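PDB 4JP0: insecticidal crystal protein Cry35Ab1 from Bacillus thuringiensis, which forms, together with its partner Cry34Ab1, a binary insecticidal toxin active on western corn rootworm larvae, probably by attacking the midgut epithelium. Local coordinates for residues 67-72 with 87-92. Sequence-based numbering, arbitrary orientation.
Sequences CKVWNV and SIQKWQ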
# COMPACT_ATOMS: atom_id res chain seq x y z
N CYS A 67 11.53 5.12 18.27
CA CYS A 67 11.66 4.39 17.02
C CYS A 67 12.10 5.32 15.90
O CYS A 67 11.65 5.19 14.78
CB CYS A 67 10.35 3.67 16.65
SG CYS A 67 9.98 2.35 17.82
N LYS A 68 12.94 6.29 16.22
CA LYS A 68 13.60 7.08 15.18
C LYS A 68 14.63 6.15 14.46
O LYS A 68 14.94 5.05 14.92
CB LYS A 68 14.28 8.29 15.78
CG LYS A 68 13.28 9.39 16.25
CD LYS A 68 14.06 10.49 16.93
CE LYS A 68 13.14 11.43 17.72
NZ LYS A 68 12.30 12.29 16.87
N VAL A 69 15.14 6.60 13.31
CA VAL A 69 15.96 5.76 12.48
C VAL A 69 17.33 6.38 12.20
O VAL A 69 17.52 7.59 12.31
CB VAL A 69 15.27 5.53 11.10
CG1 VAL A 69 13.82 4.99 11.31
CG2 VAL A 69 15.19 6.83 10.31
N TRP A 70 18.28 5.54 11.81
CA TRP A 70 19.61 6.08 11.54
C TRP A 70 19.53 7.16 10.47
O TRP A 70 18.87 7.00 9.41
CB TRP A 70 20.60 4.98 11.13
CG TRP A 70 21.09 4.09 12.24
CD1 TRP A 70 20.53 3.86 13.48
CD2 TRP A 70 22.24 3.27 12.16
NE1 TRP A 70 21.28 2.93 14.17
CE2 TRP A 70 22.34 2.56 13.38
CE3 TRP A 70 23.21 3.06 11.18
CZ2 TRP A 70 23.38 1.67 13.64
CZ3 TRP A 70 24.23 2.17 11.44
CH2 TRP A 70 24.30 1.49 12.66
N ASN A 71 20.25 8.24 10.71
CA ASN A 71 20.13 9.42 9.91
C ASN A 71 21.50 10.05 9.82
O ASN A 71 22.16 10.22 10.82
CB ASN A 71 19.15 10.35 10.63
CG ASN A 71 18.97 11.69 9.94
OD1 ASN A 71 18.10 11.82 9.05
ND2 ASN A 71 19.70 12.72 10.39
N VAL A 72 21.94 10.35 8.60
CA VAL A 72 23.28 10.86 8.41
C VAL A 72 23.28 12.37 8.28
O VAL A 72 22.55 12.94 7.45
CB VAL A 72 23.91 10.27 7.15
CG1 VAL A 72 25.33 10.84 6.90
CG2 VAL A 72 23.94 8.74 7.26
N SER A 87 16.69 10.93 1.67
CA SER A 87 17.63 9.93 1.16
C SER A 87 18.71 9.53 2.17
O SER A 87 19.22 8.40 2.14
CB SER A 87 18.28 10.39 -0.15
OG SER A 87 19.41 11.23 0.07
N ILE A 88 19.02 10.45 3.08
CA ILE A 88 20.08 10.20 4.06
C ILE A 88 19.69 9.23 5.12
O ILE A 88 20.42 9.09 6.10
CB ILE A 88 20.43 11.49 4.78
CG1 ILE A 88 19.21 11.95 5.60
CG2 ILE A 88 20.96 12.54 3.80
CD1 ILE A 88 19.52 12.97 6.76
N GLN A 89 18.51 8.62 5.03
CA GLN A 89 18.17 7.59 5.99
C GLN A 89 18.19 6.21 5.33
O GLN A 89 17.85 5.22 5.96
CB GLN A 89 16.81 7.86 6.60
CG GLN A 89 16.80 9.15 7.42
CD GLN A 89 15.41 9.52 7.89
OE1 GLN A 89 14.43 8.95 7.43
NE2 GLN A 89 15.33 10.47 8.79
N LYS A 90 18.56 6.14 4.05
CA LYS A 90 18.57 4.83 3.34
C LYS A 90 19.94 4.14 3.37
O LYS A 90 20.98 4.77 3.18
CB LYS A 90 18.11 5.00 1.88
CG LYS A 90 16.70 5.62 1.73
CD LYS A 90 16.23 5.52 0.26
CE LYS A 90 16.96 6.53 -0.58
NZ LYS A 90 16.53 6.57 -2.06
N TRP A 91 19.94 2.83 3.58
CA TRP A 91 21.20 2.09 3.69
C TRP A 91 21.23 0.88 2.77
O TRP A 91 20.18 0.33 2.42
CB TRP A 91 21.39 1.59 5.15
CG TRP A 91 21.36 2.75 6.11
CD1 TRP A 91 20.26 3.31 6.69
CD2 TRP A 91 22.48 3.50 6.55
NE1 TRP A 91 20.64 4.37 7.47
CE2 TRP A 91 22.00 4.50 7.41
CE3 TRP A 91 23.86 3.42 6.31
CZ2 TRP A 91 22.85 5.42 8.04
CZ3 TRP A 91 24.70 4.32 6.93
CH2 TRP A 91 24.19 5.32 7.77
N GLN A 92 22.45 0.47 2.41
CA GLN A 92 22.71 -0.79 1.73
C GLN A 92 23.54 -1.59 2.69
O GLN A 92 24.38 -1.02 3.38
CB GLN A 92 23.49 -0.59 0.43
CG GLN A 92 22.66 -0.03 -0.69
CD GLN A 92 23.48 0.21 -1.94
OE1 GLN A 92 23.51 1.33 -2.44
NE2 GLN A 92 24.16 -0.83 -2.43
O HOH W 1 17.77 4.46 8.51
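Trp-70 turns the edge of its indole onto a face of Trp-91 in a T-shaped pair, the six-membered rings 5.6 Å apart between centroids and their planes at 84°. Trp-70 CE3 lies over the rim of the Trp-91 ring rather than its middle, and Trp-70 CB sits 3.7 Å from Trp-91 NE1. Beside this pair, Val-72 CG2 packs obliquely against the benzo end of Trp-91, 3.5 Å from CH2. One water ties the backbones to the same indole: it donates to Trp-70 O and Gln-89 O, and weakly accepts from Trp-91 NE1, lying near the ring plane at its edge.

The turn 87-89 docks on strand 69-73 by a single backbone bond, Val-72 N to Ile-88 O at 3.2 Å, and Gln-89 CA adds a CH···O contact to Trp-70 O. With CG anti to the backbone N (chi1 177°), Asn-71 offers OD1 to Gln-89 NE2. This fairly straight N-H···O bond spans 3.1 Å from Gln-89 NE2 to Asn-71 OD1. The two amide planes stand 73° apart. Val-69 CG2 covers the Gln-89 amide, 3.6 Å from CD. That amide is fixed further by its own neighbours, OE1 accepting from Ser-83 N and NE2 also donating to Thr-81 O, while Asn-71 ND2 binds Asn-78 OD1.

Outward, Trp-47 makes another edge-to-face pair with Trp-70, and Ile-77 and Ile-102 pack on Trp-91, in the N-terminal domain of the ricin B-type, beta-trefoil class. Strands 69-73 and 91-96 belong to separate hairpins, so this contact joins one to the other. The amides of Asn-71 and Gln-89 and the carbonyl oxygens of Trp-70, Ile-88 and Gln-89 all have polar partners; bonded at both ends, the Gln-89 amide has its orientation fixed, and these bonds, beside the aromatic cluster, probably set how the hairpins sit together.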